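Long-range contacts in natterin-like protein (Lethenteron camtschaticum, PDB 5ZU4), which probably binds carbohydrate through a jacalin-like lectin domain and, as aerolysin-type relatives do, may form pores through a second, elongated domain: residues 149-154 and 279-284; 194-199 and 244-249; 211-216 and 235-240; 68-73 and 98-103. One frame throughout, in Å; residues are numbered along the deposited sequence.

Contact 1. Residues 149-154 and 279-284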
loop_
_atom_site.group_PDB
_atom_site.type_symbol
_atom_site.label_atom_id
_atom_site.label_comp_id
_atom_site.label_asym_id
_atom_site.label_seq_id
_atom_site.Cartn_x
_atom_site.Cartn_y
_atom_site.Cartn_z
ATOM N N SER B 149 -12.571 13.802 1.290
ATOM C CA SER B 149 -11.861 14.229 0.111
ATOM C C SER B 149 -11.867 13.080 -0.869
ATOM O O SER B 149 -11.030 12.188 -0.743
ATOM C CB SER B 149 -10.425 14.515 0.493
ATOM O OG SER B 149 -10.355 15.676 1.245
ATOM N N VAL B 150 -12.778 13.092 -1.848
ATOM C CA VAL B 150 -12.950 11.943 -2.738
ATOM C C VAL B 150 -12.781 12.344 -4.191
ATOM O O VAL B 150 -13.356 13.335 -4.629
ATOM C CB VAL B 150 -14.281 11.194 -2.495
ATOM C CG1 VAL B 150 -14.372 10.721 -1.055
ATOM C CG2 VAL B 150 -15.474 12.071 -2.782
ATOM N N ILE B 151 -11.943 11.596 -4.915
ATOM C CA ILE B 151 -11.788 11.746 -6.372
ATOM C C ILE B 151 -12.874 10.876 -6.985
ATOM O O ILE B 151 -13.012 9.730 -6.600
ATOM C CB ILE B 151 -10.390 11.307 -6.850
ATOM C CG1 ILE B 151 -9.320 12.165 -6.149
ATOM C CG2 ILE B 151 -10.262 11.433 -8.374
ATOM C CD1 ILE B 151 -7.896 11.886 -6.568
ATOM N N GLN B 152 -13.679 11.436 -7.883
ATOM C CA GLN B 152 -14.842 10.733 -8.430
ATOM C C GLN B 152 -15.088 11.161 -9.869
ATOM O O GLN B 152 -14.257 11.885 -10.415
ATOM C CB GLN B 152 -16.055 10.934 -7.532
ATOM C CG GLN B 152 -16.520 12.374 -7.425
ATOM C CD GLN B 152 -17.513 12.534 -6.305
ATOM O OE1 GLN B 152 -17.146 12.473 -5.131
ATOM N NE2 GLN B 152 -18.771 12.710 -6.649
ATOM N N ASP B 153 -16.166 10.648 -10.488
ATOM C CA ASP B 153 -16.501 10.837 -11.928
ATOM C C ASP B 153 -15.300 10.504 -12.800
ATOM O O ASP B 153 -14.906 11.286 -13.700
ATOM C CB ASP B 153 -17.019 12.265 -12.244
ATOM C CG ASP B 153 -18.260 12.661 -11.415
ATOM O OD1 ASP B 153 -19.002 11.759 -10.931
ATOM O OD2 ASP B 153 -18.491 13.892 -11.249
ATOM N N MET B 154 -14.703 9.348 -12.519
ATOM C CA MET B 154 -13.446 8.991 -13.161
ATOM C C MET B 154 -13.677 8.650 -14.631
ATOM O O MET B 154 -14.536 7.829 -14.971
ATOM C CB MET B 154 -12.810 7.809 -12.425
ATOM C CG MET B 154 -11.480 7.319 -12.978
ATOM S SD MET B 154 -10.221 8.590 -13.080
ATOM C CE MET B 154 -9.750 8.811 -11.365
ATOM N N ALA B 279 -11.182 13.487 -13.765
ATOM C CA ALA B 279 -12.031 13.211 -12.613
ATOM C C ALA B 279 -12.319 14.522 -11.892
ATOM O O ALA B 279 -11.814 15.569 -12.277
ATOM C CB ALA B 279 -11.318 12.224 -11.684
ATOM N N LEU B 280 -13.107 14.468 -10.832
ATOM C CA LEU B 280 -13.246 15.626 -9.988
ATOM C C LEU B 280 -12.939 15.278 -8.543
ATOM O O LEU B 280 -13.326 14.211 -8.039
ATOM C CB LEU B 280 -14.596 16.327 -10.209
ATOM C CG LEU B 280 -15.913 16.065 -9.501
ATOM C CD1 LEU B 280 -15.821 16.315 -8.010
ATOM C CD2 LEU B 280 -16.963 16.994 -10.098
ATOM N N LEU B 281 -12.203 16.192 -7.911
ATOM C CA LEU B 281 -11.963 16.161 -6.488
ATOM C C LEU B 281 -13.080 16.935 -5.803
ATOM O O LEU B 281 -13.232 18.112 -6.043
ATOM C CB LEU B 281 -10.623 16.798 -6.175
ATOM C CG LEU B 281 -10.246 16.995 -4.716
ATOM C CD1 LEU B 281 -10.276 15.699 -3.927
ATOM C CD2 LEU B 281 -8.872 17.622 -4.688
ATOM N N ARG B 282 -13.864 16.255 -4.973
ATOM C CA ARG B 282 -14.858 16.876 -4.155
ATOM C C ARG B 282 -14.391 16.806 -2.703
ATOM O O ARG B 282 -14.215 15.710 -2.142
ATOM C CB ARG B 282 -16.237 16.211 -4.328
ATOM C CG ARG B 282 -17.292 16.690 -3.307
ATOM C CD ARG B 282 -18.735 16.408 -3.706
ATOM N NE ARG B 282 -19.024 17.028 -4.997
ATOM C CZ ARG B 282 -19.860 16.553 -5.934
ATOM N NH1 ARG B 282 -20.547 15.429 -5.763
ATOM N NH2 ARG B 282 -19.999 17.216 -7.083
ATOM N N ILE B 283 -14.235 17.989 -2.103
ATOM C CA ILE B 283 -13.912 18.133 -0.710
ATOM C C ILE B 283 -15.188 18.537 -0.022
ATOM O O ILE B 283 -15.757 19.560 -0.342
ATOM C CB ILE B 283 -12.864 19.232 -0.487
ATOM C CG1 ILE B 283 -11.550 18.837 -1.186
ATOM C CG2 ILE B 283 -12.639 19.439 1.014
ATOM C CD1 ILE B 283 -10.589 19.982 -1.399
ATOM N N THR B 284 -15.638 17.728 0.928
ATOM C CA THR B 284 -16.900 17.957 1.603
ATOM C C THR B 284 -16.563 18.319 3.039
ATOM O O THR B 284 -15.830 17.591 3.727
ATOM C CB THR B 284 -17.813 16.716 1.504
ATOM O OG1 THR B 284 -18.074 16.429 0.112
ATOM C CG2 THR B 284 -19.175 16.942 2.240
#
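Gln-152 and Leu-280 face each other as an antiparallel hydrogen-bonded pair, and the glutamine side chain runs on along the neighbouring strand toward Arg-282. From CB, its CG stands between the backbone N and the carbonyl carbon (chi1 63°), which lays the chain beside Leu-280: CG comes 3.7 Å from Leu-280 O and 4.0 Å from CD1 of Leu-280, the two side chains pointing the same way. Beyond CG the chain is extended, and OE1 passes 3.9 Å from CB of Arg-282. At the tip, NE2 lies 3.4 Å from NH1 of Arg-282; both are donors, so no bond forms, the amide and guanidinium planes turned 66° apart. The guanidinium finds its partner elsewhere, in a salt bridge from NE to Asp-292. The two segments belong to the long strands 135-155 and 260-285 of the region related to epsilon toxin and MTX2, whose extended, strand-rich build is that of aerolysin-type proteins. Two pairs of backbone bonds join them: Val-150 exchanges bonds with Arg-282, and Gln-152 with Leu-280, the shortest running 2.8 Å from Gln-152 N to Leu-280 O. On the opposite face Ser-149, Ile-151, Leu-281 and Ile-283 are buried. There CG2 of Ile-151 packs 3.6 Å from CB of Ala-279, while CD1 of Leu-281 reaches CG1 of Ile-151 more loosely, at 4.3 Å. Where the chain turns a corner at Asp-153, the side chain lies alongside Leu-280, OD2 of Asp-153 3.6 Å from CD2 of Leu-280, and Met-154 brings its CE to the methyl of Ala-279.

Contact 2. Residues 194-199 and 244-249. With GOL (glycerol), chain U.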
loop_
_atom_site.group_PDB
_atom_site.type_symbol
_atom_site.label_atom_id
_atom_site.label_comp_id
_atom_site.label_asym_id
_atom_site.label_seq_id
_atom_site.Cartn_x
_atom_site.Cartn_y
_atom_site.Cartn_z
ATOM N N ILE B 194 -0.001 -13.131 -8.612
ATOM C CA ILE B 194 0.087 -11.876 -9.346
ATOM C C ILE B 194 -0.105 -10.690 -8.424
ATOM O O ILE B 194 -0.711 -10.798 -7.356
ATOM C CB ILE B 194 -0.943 -11.783 -10.483
ATOM C CG1 ILE B 194 -2.406 -11.774 -9.964
ATOM C CG2 ILE B 194 -0.725 -12.912 -11.479
ATOM C CD1 ILE B 194 -3.398 -11.395 -11.052
ATOM N N ILE B 195 0.454 -9.558 -8.836
ATOM C CA ILE B 195 0.328 -8.302 -8.106
ATOM C C ILE B 195 -0.205 -7.305 -9.128
ATOM O O ILE B 195 0.478 -6.985 -10.094
ATOM C CB ILE B 195 1.671 -7.841 -7.524
ATOM C CG1 ILE B 195 2.275 -8.948 -6.654
ATOM C CG2 ILE B 195 1.500 -6.587 -6.673
ATOM C CD1 ILE B 195 3.533 -8.515 -5.912
ATOM N N LYS B 196 -1.452 -6.886 -8.935
ATOM C CA LYS B 196 -2.074 -5.853 -9.730
ATOM C C LYS B 196 -1.719 -4.546 -9.080
ATOM O O LYS B 196 -1.486 -4.505 -7.855
ATOM C CB LYS B 196 -3.596 -6.003 -9.743
ATOM C CG LYS B 196 -4.071 -7.215 -10.500
ATOM C CD LYS B 196 -5.368 -7.783 -9.957
ATOM C CE LYS B 196 -6.573 -6.870 -10.155
ATOM N NZ LYS B 196 -6.709 -6.342 -11.537
ATOM N N LYS B 197 -1.663 -3.493 -9.898
ATOM C CA LYS B 197 -1.341 -2.158 -9.427
ATOM C C LYS B 197 -2.177 -1.132 -10.161
ATOM O O LYS B 197 -2.550 -1.341 -11.303
ATOM C CB LYS B 197 0.122 -1.827 -9.656
ATOM C CG LYS B 197 1.088 -2.726 -8.908
ATOM C CD LYS B 197 2.528 -2.227 -9.015
ATOM C CE LYS B 197 3.502 -3.231 -8.409
ATOM N NZ LYS B 197 4.887 -2.683 -8.360
ATOM N N SER B 198 -2.442 -0.038 -9.465
ATOM C CA SER B 198 -3.238 1.082 -9.899
ATOM C C SER B 198 -2.598 2.341 -9.291
ATOM O O SER B 198 -2.366 2.406 -8.075
ATOM C CB SER B 198 -4.658 0.960 -9.349
ATOM O OG SER B 198 -5.455 0.168 -10.170
ATOM N N SER B 199 -2.312 3.332 -10.125
ATOM C CA SER B 199 -1.811 4.608 -9.667
ATOM C C SER B 199 -2.502 5.717 -10.450
ATOM O O SER B 199 -2.476 5.698 -11.652
ATOM C CB SER B 199 -0.320 4.661 -9.900
ATOM O OG SER B 199 0.170 5.975 -9.684
ATOM N N GLU B 244 -2.743 -4.956 -5.235
ATOM C CA GLU B 244 -3.592 -6.051 -4.822
ATOM C C GLU B 244 -2.892 -7.355 -5.201
ATOM O O GLU B 244 -2.601 -7.591 -6.374
ATOM C CB GLU B 244 -4.948 -6.012 -5.551
ATOM C CG GLU B 244 -6.002 -6.979 -5.002
ATOM C CD GLU B 244 -7.221 -7.215 -5.927
ATOM O OE1 GLU B 244 -7.305 -6.654 -7.051
ATOM O OE2 GLU B 244 -8.108 -8.019 -5.547
ATOM N N GLU B 245 -2.669 -8.211 -4.215
ATOM C CA GLU B 245 -2.088 -9.518 -4.459
ATOM C C GLU B 245 -3.179 -10.561 -4.495
ATOM O O GLU B 245 -4.153 -10.476 -3.765
ATOM C CB GLU B 245 -1.052 -9.865 -3.404
ATOM C CG GLU B 245 -0.115 -8.723 -3.068
ATOM C CD GLU B 245 1.132 -9.174 -2.355
ATOM O OE1 GLU B 245 2.004 -8.302 -2.162
ATOM O OE2 GLU B 245 1.242 -10.378 -1.990
ATOM N N LYS B 246 -2.972 -11.536 -5.369
ATOM C CA LYS B 246 -3.961 -12.496 -5.764
ATOM C C LYS B 246 -3.270 -13.745 -6.314
ATOM O O LYS B 246 -2.132 -13.684 -6.827
ATOM C CB LYS B 246 -4.846 -11.873 -6.851
ATOM C CG LYS B 246 -6.329 -12.136 -6.695
ATOM C CD LYS B 246 -7.173 -10.938 -7.115
ATOM C CE LYS B 246 -7.251 -10.798 -8.620
ATOM N NZ LYS B 246 -8.389 -9.902 -8.982
ATOM N N THR B 247 -3.958 -14.873 -6.214
ATOM C CA THR B 247 -3.517 -16.108 -6.796
ATOM C C THR B 247 -4.504 -16.515 -7.857
ATOM O O THR B 247 -5.648 -16.860 -7.541
ATOM C CB THR B 247 -3.408 -17.201 -5.747
ATOM O OG1 THR B 247 -2.569 -16.736 -4.675
ATOM C CG2 THR B 247 -2.792 -18.490 -6.363
ATOM N N GLU B 248 -4.049 -16.503 -9.113
ATOM C CA GLU B 248 -4.834 -17.009 -10.231
ATOM C C GLU B 248 -4.699 -18.521 -10.360
ATOM O O GLU B 248 -3.631 -19.079 -10.117
ATOM C CB GLU B 248 -4.365 -16.360 -11.554
ATOM C CG GLU B 248 -4.764 -14.898 -11.717
ATOM C CD GLU B 248 -6.275 -14.680 -11.757
ATOM O OE1 GLU B 248 -6.984 -15.531 -12.314
ATOM O OE2 GLU B 248 -6.745 -13.663 -11.215
ATOM N N THR B 249 -5.748 -19.171 -10.847
ATOM C CA THR B 249 -5.753 -20.601 -11.006
ATOM C C THR B 249 -6.378 -21.007 -12.333
ATOM O O THR B 249 -7.082 -20.237 -13.002
ATOM C CB THR B 249 -6.513 -21.322 -9.860
ATOM O OG1 THR B 249 -7.893 -20.962 -9.882
ATOM C CG2 THR B 249 -5.979 -20.944 -8.488
HETATM C C1 GOL U . -5.783 -2.379 -6.960
HETATM O O1 GOL U . -6.286 -2.657 -5.641
HETATM C C2 GOL U . -6.224 -3.468 -7.948
HETATM O O2 GOL U . -7.635 -3.741 -7.873
HETATM C C3 GOL U . -5.973 -2.996 -9.366
HETATM O O3 GOL U . -4.638 -2.636 -9.667
#
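Lys-196 lies beside Glu-244, and Ile-194 against Lys-246, where strands 184-200 and 241-256 run antiparallel; Ile-194, Lys-196 and Glu-244 are the residues most buried between them. Ile-194 pairs with Lys-246 through two backbone bonds, the shorter from Ile-194 N to Lys-246 O at 2.8 Å and almost straight (174°). Its CG1 sits between the backbone N and the carbonyl carbon (chi1 64°), which brings it alongside CB of Lys-246 and sends CD1 on to CG of Glu-248, 3.8 Å away. Ile-268 and Tyr-304 also pack on this buried isoleucine. Lys-196, two residues on, pairs with Glu-244, both side chains pointing the same way. The contact is made by the lysine's aliphatic part: CE comes 3.2 Å from OE1 of Glu-244, whereas the bends at chi3 and chi4 carry NZ away, 4.5 Å from that oxygen and beyond a salt bridge. NZ instead forms a salt bridge with Glu-220. Lys-246 crosses the same chain, its NZ 3.7 Å from CE of Lys-196, and makes a long ion pair with OE2 of Glu-244. The other carboxylate oxygen, OE1, accepts a 3.0 Å hydrogen bond from O2 of a glycerol, probably from the crystallisation liquor, whose O3 is hydrogen-bonded to OG of Ser-198. Thr-247, on the other face of its strand from Lys-246, bonds to Ser-211 of the second subunit. Long, paired antiparallel strands carrying many charged side chains are consistent with the elongated beta-rich region of the aerolysin and epsilon-toxin families.

Contact 3. Residues 211-216 and 235-240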
loop_
_atom_site.group_PDB
_atom_site.type_symbol
_atom_site.label_atom_id
_atom_site.label_comp_id
_atom_site.label_asym_id
_atom_site.label_seq_id
_atom_site.Cartn_x
_atom_site.Cartn_y
_atom_site.Cartn_z
ATOM N N SER B 211 -6.682 13.556 2.700
ATOM C CA SER B 211 -6.659 12.109 2.699
ATOM C C SER B 211 -7.534 11.662 1.528
ATOM O O SER B 211 -8.747 11.652 1.626
ATOM C CB SER B 211 -7.072 11.537 4.051
ATOM O OG SER B 211 -8.340 10.950 3.993
ATOM N N LEU B 212 -6.906 11.344 0.401
ATOM C CA LEU B 212 -7.641 11.114 -0.823
ATOM C C LEU B 212 -8.118 9.708 -0.887
ATOM O O LEU B 212 -7.405 8.787 -0.551
ATOM C CB LEU B 212 -6.771 11.382 -2.056
ATOM C CG LEU B 212 -6.174 12.770 -2.184
ATOM C CD1 LEU B 212 -5.233 12.813 -3.373
ATOM C CD2 LEU B 212 -7.254 13.825 -2.299
ATOM N N SER B 213 -9.320 9.537 -1.374
ATOM C CA SER B 213 -9.759 8.240 -1.850
ATOM C C SER B 213 -10.347 8.408 -3.270
ATOM O O SER B 213 -10.765 9.496 -3.681
ATOM C CB SER B 213 -10.747 7.565 -0.861
ATOM O OG SER B 213 -11.883 8.354 -0.698
ATOM N N VAL B 214 -10.338 7.314 -4.014
ATOM C CA VAL B 214 -10.807 7.301 -5.363
ATOM C C VAL B 214 -11.970 6.334 -5.492
ATOM O O VAL B 214 -11.785 5.146 -5.359
ATOM C CB VAL B 214 -9.681 6.896 -6.299
ATOM C CG1 VAL B 214 -10.131 7.055 -7.772
ATOM C CG2 VAL B 214 -8.442 7.735 -5.981
ATOM N N LYS B 215 -13.149 6.860 -5.794
ATOM C CA LYS B 215 -14.362 6.075 -6.095
ATOM C C LYS B 215 -14.460 5.931 -7.633
ATOM O O LYS B 215 -14.865 6.858 -8.329
ATOM C CB LYS B 215 -15.592 6.768 -5.498
ATOM C CG LYS B 215 -16.928 6.063 -5.645
ATOM C CD LYS B 215 -17.986 6.726 -4.734
ATOM C CE LYS B 215 -19.398 6.773 -5.340
ATOM N NZ LYS B 215 -19.511 7.708 -6.506
ATOM N N ALA B 216 -14.057 4.763 -8.135
ATOM C CA ALA B 216 -13.935 4.505 -9.573
ATOM C C ALA B 216 -13.702 3.037 -9.832
ATOM O O ALA B 216 -13.311 2.274 -8.931
ATOM C CB ALA B 216 -12.774 5.278 -10.170
ATOM N N GLU B 235 -17.022 -0.469 -9.934
ATOM C CA GLU B 235 -16.576 0.669 -9.160
ATOM C C GLU B 235 -16.355 0.232 -7.719
ATOM O O GLU B 235 -17.079 -0.612 -7.202
ATOM C CB GLU B 235 -17.622 1.753 -9.239
ATOM C CG GLU B 235 -17.377 2.985 -8.413
ATOM C CD GLU B 235 -18.656 3.781 -8.302
ATOM O OE1 GLU B 235 -19.013 4.453 -9.292
ATOM O OE2 GLU B 235 -19.310 3.691 -7.242
ATOM N N SER B 236 -15.327 0.775 -7.087
ATOM C CA SER B 236 -15.127 0.597 -5.649
ATOM C C SER B 236 -14.237 1.734 -5.167
ATOM O O SER B 236 -13.929 2.633 -5.946
ATOM C CB SER B 236 -14.536 -0.796 -5.334
ATOM O OG SER B 236 -13.243 -0.956 -5.883
ATOM N N THR B 237 -13.835 1.695 -3.898
ATOM C CA THR B 237 -13.056 2.759 -3.278
ATOM C C THR B 237 -11.600 2.347 -3.161
ATOM O O THR B 237 -11.295 1.277 -2.694
ATOM C CB THR B 237 -13.640 3.132 -1.909
ATOM O OG1 THR B 237 -14.946 3.661 -2.122
ATOM C CG2 THR B 237 -12.826 4.207 -1.218
ATOM N N HIS B 238 -10.718 3.232 -3.596
ATOM C CA HIS B 238 -9.310 2.953 -3.757
ATOM C C HIS B 238 -8.465 4.053 -3.111
ATOM O O HIS B 238 -8.896 5.204 -2.979
ATOM C CB HIS B 238 -8.956 2.921 -5.258
ATOM C CG HIS B 238 -9.664 1.861 -6.039
ATOM N ND1 HIS B 238 -9.192 0.570 -6.141
ATOM C CD2 HIS B 238 -10.799 1.905 -6.776
ATOM C CE1 HIS B 238 -10.021 -0.144 -6.880
ATOM N NE2 HIS B 238 -11.011 0.639 -7.272
ATOM N N ALA B 239 -7.258 3.684 -2.719
ATOM C CA ALA B 239 -6.188 4.624 -2.473
ATOM C C ALA B 239 -5.689 5.117 -3.825
ATOM O O ALA B 239 -5.824 4.434 -4.852
ATOM C CB ALA B 239 -5.033 3.936 -1.744
ATOM N N VAL B 240 -5.065 6.281 -3.788
ATOM C CA VAL B 240 -4.456 6.889 -4.963
ATOM C C VAL B 240 -3.344 6.033 -5.576
ATOM O O VAL B 240 -3.067 6.120 -6.776
ATOM C CB VAL B 240 -3.967 8.313 -4.601
ATOM C CG1 VAL B 240 -2.695 8.703 -5.317
ATOM C CG2 VAL B 240 -5.072 9.308 -4.919
HETATM O O HOH W 1 -4.924 7.791 -1.281
#
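The carbonyl oxygen of His-238 accepts a short bond, 2.8 Å from Val-214 N, and Val-214 O takes the N-H of His-238 in return at the same length but less straight (140°). Ala-216 and Ser-236 form the second such pair, with Ser-236 N above the carbonyl plane of Ala-216, clear of its lone pairs. Lys-215 and Thr-237 form the non-hydrogen-bonded pair between them. Strands 213-223 and 236-238 thus run antiparallel in the aerolysin-type region, and along its other edge 213-223 bonds to Ile-151 of strand 135-155 through Ser-213 and Lys-215.

The imidazole of His-238 turns its edge to the other strand: CG is anti to the carbonyl carbon (chi1 -62°), and chi2 near a right angle (-86°) turns the ring so that CD2 lies 3.3 Å from Ala-216 O, which is in the ring plane. ND1 is hydrogen-bonded to Glu-242, whose carboxylate also receives the N-H of Ala-239. Glu-235 crosses the Lys-215 chain, its OE2 3.6 Å from CE; NZ, at 4.1 Å from that oxygen, is too far for a salt bridge. Where the strands part, one water bridges them, donating to Leu-212 O and accepting from Val-240 N at 2.9 Å. Beside it CG2 of Val-240 touches CD1 of Leu-212 at 3.8 Å and CG2 of Val-214 at 3.9 Å.

Backbone bonds give way to water and apolar packing at one end of strand 236-238, while the carboxylate of Glu-242 holds the imidazole from ND1 and would probably favour a protonated ring.

Contact 4. Residues 68-73 and 98-103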
loop_
_atom_site.group_PDB
_atom_site.type_symbol
_atom_site.label_atom_id
_atom_site.label_comp_id
_atom_site.label_asym_id
_atom_site.label_seq_id
_atom_site.Cartn_x
_atom_site.Cartn_y
_atom_site.Cartn_z
ATOM N N GLU B 68 8.277 28.393 4.656
ATOM C CA GLU B 68 7.822 27.371 3.724
ATOM C C GLU B 68 7.232 26.202 4.513
ATOM O O GLU B 68 7.883 25.649 5.424
ATOM C CB GLU B 68 8.964 26.887 2.828
ATOM C CG GLU B 68 8.584 25.776 1.831
ATOM C CD GLU B 68 9.393 25.809 0.530
ATOM O OE1 GLU B 68 10.601 26.142 0.555
ATOM O OE2 GLU B 68 8.814 25.507 -0.534
ATOM N N PHE B 69 6.002 25.827 4.153
ATOM C CA PHE B 69 5.314 24.671 4.772
ATOM C C PHE B 69 5.904 23.347 4.298
ATOM O O PHE B 69 6.212 23.177 3.114
ATOM C CB PHE B 69 3.805 24.695 4.479
ATOM C CG PHE B 69 3.065 25.785 5.223
ATOM C CD1 PHE B 69 3.002 27.080 4.713
ATOM C CD2 PHE B 69 2.435 25.514 6.439
ATOM C CE1 PHE B 69 2.317 28.064 5.394
ATOM C CE2 PHE B 69 1.758 26.505 7.121
ATOM C CZ PHE B 69 1.704 27.769 6.605
ATOM N N GLU B 70 6.069 22.415 5.227
ATOM C CA GLU B 70 6.352 21.046 4.838
ATOM C C GLU B 70 5.081 20.388 4.264
ATOM O O GLU B 70 3.949 20.835 4.521
ATOM C CB GLU B 70 6.902 20.244 6.025
ATOM C CG GLU B 70 8.275 20.702 6.510
ATOM C CD GLU B 70 8.724 19.998 7.787
ATOM O OE1 GLU B 70 7.972 20.000 8.775
ATOM O OE2 GLU B 70 9.841 19.441 7.815
ATOM N N SER B 71 5.296 19.338 3.479
ATOM C CA SER B 71 4.242 18.460 2.987
ATOM C C SER B 71 3.479 17.874 4.161
ATOM O O SER B 71 4.081 17.222 5.009
ATOM C CB SER B 71 4.859 17.304 2.190
ATOM O OG SER B 71 5.460 17.776 0.989
ATOM N N GLY B 72 2.169 18.125 4.225
ATOM C CA GLY B 72 1.327 17.597 5.322
ATOM C C GLY B 72 1.300 18.417 6.608
ATOM O O GLY B 72 0.672 18.026 7.588
ATOM N N GLU B 73 1.965 19.564 6.602
ATOM C CA GLU B 73 1.940 20.481 7.729
ATOM C C GLU B 73 0.829 21.500 7.452
ATOM O O GLU B 73 0.785 22.084 6.379
ATOM C CB GLU B 73 3.300 21.186 7.839
ATOM C CG GLU B 73 3.452 22.138 9.015
ATOM C CD GLU B 73 4.831 22.795 9.081
ATOM O OE1 GLU B 73 5.569 22.775 8.056
ATOM O OE2 GLU B 73 5.171 23.336 10.167
ATOM N N ARG B 98 2.913 21.128 13.257
ATOM C CA ARG B 98 4.193 20.627 13.772
ATOM C C ARG B 98 4.829 21.598 14.773
ATOM O O ARG B 98 6.031 21.528 14.997
ATOM C CB ARG B 98 5.193 20.402 12.621
ATOM C CG ARG B 98 4.639 19.726 11.371
ATOM C CD ARG B 98 4.852 18.222 11.329
ATOM N NE ARG B 98 4.248 17.599 10.133
ATOM C CZ ARG B 98 4.783 17.560 8.904
ATOM N NH1 ARG B 98 4.124 16.948 7.920
ATOM N NH2 ARG B 98 5.960 18.129 8.634
ATOM N N SER B 99 4.036 22.504 15.358
ATOM C CA SER B 99 4.525 23.466 16.348
ATOM C C SER B 99 5.612 24.445 15.870
ATOM O O SER B 99 6.274 25.061 16.689
ATOM C CB SER B 99 4.999 22.723 17.602
ATOM O OG SER B 99 3.941 21.958 18.140
ATOM N N ARG B 100 5.779 24.598 14.554
ATOM C CA ARG B 100 6.693 25.591 13.997
ATOM C C ARG B 100 5.969 26.929 13.990
ATOM O O ARG B 100 4.752 26.980 13.806
ATOM C CB ARG B 100 7.158 25.225 12.584
ATOM C CG ARG B 100 8.042 23.976 12.498
ATOM C CD ARG B 100 8.965 24.002 11.277
ATOM N NE ARG B 100 8.236 24.169 10.013
ATOM C CZ ARG B 100 8.786 24.458 8.829
ATOM N NH1 ARG B 100 10.099 24.632 8.701
ATOM N NH2 ARG B 100 8.017 24.565 7.742
ATOM N N GLU B 101 6.724 28.005 14.193
ATOM C CA GLU B 101 6.155 29.316 14.465
ATOM C C GLU B 101 6.650 30.335 13.426
ATOM O O GLU B 101 7.785 30.247 12.920
ATOM C CB GLU B 101 6.504 29.724 15.896
ATOM C CG GLU B 101 5.583 30.781 16.494
ATOM C CD GLU B 101 5.789 31.012 18.003
ATOM O OE1 GLU B 101 5.803 30.026 18.807
ATOM O OE2 GLU B 101 5.920 32.206 18.383
ATOM N N PHE B 102 5.774 31.270 13.063
ATOM C CA PHE B 102 6.139 32.346 12.131
ATOM C C PHE B 102 5.494 33.616 12.609
ATOM O O PHE B 102 4.295 33.618 12.844
ATOM C CB PHE B 102 5.669 32.060 10.711
ATOM C CG PHE B 102 5.942 33.189 9.762
ATOM C CD1 PHE B 102 7.233 33.420 9.294
ATOM C CD2 PHE B 102 4.929 34.063 9.383
ATOM C CE1 PHE B 102 7.493 34.474 8.425
ATOM C CE2 PHE B 102 5.184 35.125 8.537
ATOM C CZ PHE B 102 6.467 35.331 8.054
ATOM N N PHE B 103 6.280 34.690 12.729
ATOM C CA PHE B 103 5.808 35.942 13.337
ATOM C C PHE B 103 6.470 37.107 12.624
ATOM O O PHE B 103 7.689 37.154 12.539
ATOM C CB PHE B 103 6.111 35.925 14.847
ATOM C CG PHE B 103 5.471 37.044 15.653
ATOM C CD1 PHE B 103 4.241 37.620 15.302
ATOM C CD2 PHE B 103 6.102 37.496 16.821
ATOM C CE1 PHE B 103 3.683 38.631 16.073
ATOM C CE2 PHE B 103 5.545 38.506 17.596
ATOM C CZ PHE B 103 4.329 39.075 17.226
#
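Two arginines, Arg-98 and Arg-100, reach across to the acidic turn formed by residues 70-73, and two salt bridges cross the contact. Arg-100 takes Glu-73 side-on, with NE to OE2 at 3.2 Å, nearly straight (167°), and NH2 to OE1 at 3.0 Å; both oxygens use the syn lone pair. The bend at chi3 (-56°) of Arg-100 sets the guanidinium edge against the carboxylate, the two planes 33° apart. Arg-98 NH2 meets OE1 of Glu-70 at 2.8 Å, a salt bridge whose hydrogen bond is weak.

Bonds to the backbone tie the same groups to the turn and to the end of the strand before it. NH2 of Arg-100 also donates to Glu-68 O, 2.6 Å away and in the guanidinium plane. NH1 of Arg-98 donates to Ser-71 O at 2.9 Å. Glu-73 OE1 is gripped twice, by Arg-100 and by Glu-70 N, while OE2 has a further partner in the hydroxyl of Thr-96. The type II turn from Glu-70 to Glu-73 is closed by Glu-73 N to Glu-70 O, with Gly-72 adopting a positive phi.

Apolar contact is slighter. CB of Glu-73 lies 4.0 Å above the centre of one face of the Arg-98 guanidinium, and its CG is 3.6 Å from CG of Arg-98.

In the jacalin-like domain, a beta-prism fold, this turn joins strand 65-68, at the edge of one four-stranded sheet, to strand 75-82 of another; residues 98-100 lead into strand 101-105, an edge of that second sheet, and Phe-67 packs against both Glu-73 and Arg-100.

Contacts 1, 2 and 3 belong to the elongated toxin-like region, whereas contact 4 lies in the lectin domain, its centre 39 Å from that of contact 2 and on the opposite side of the chain's centre. Contacts 1 and 3 are direct neighbours with centres 9 Å apart: strand 213-223 runs parallel to strand 135-155, Ile-151 N lying 2.7 Å from Ser-213 O, while Met-154 packs on Ala-216. Segment 244-249 of contact 2 follows 235-240 of contact 3 in sequence, the two centres 17 Å apart, and Glu-242 between them bonds both His-238 and the glycerol of contact 2. Both contacts 2 and 3 also touch the second subunit, through Thr-247 and Ser-211.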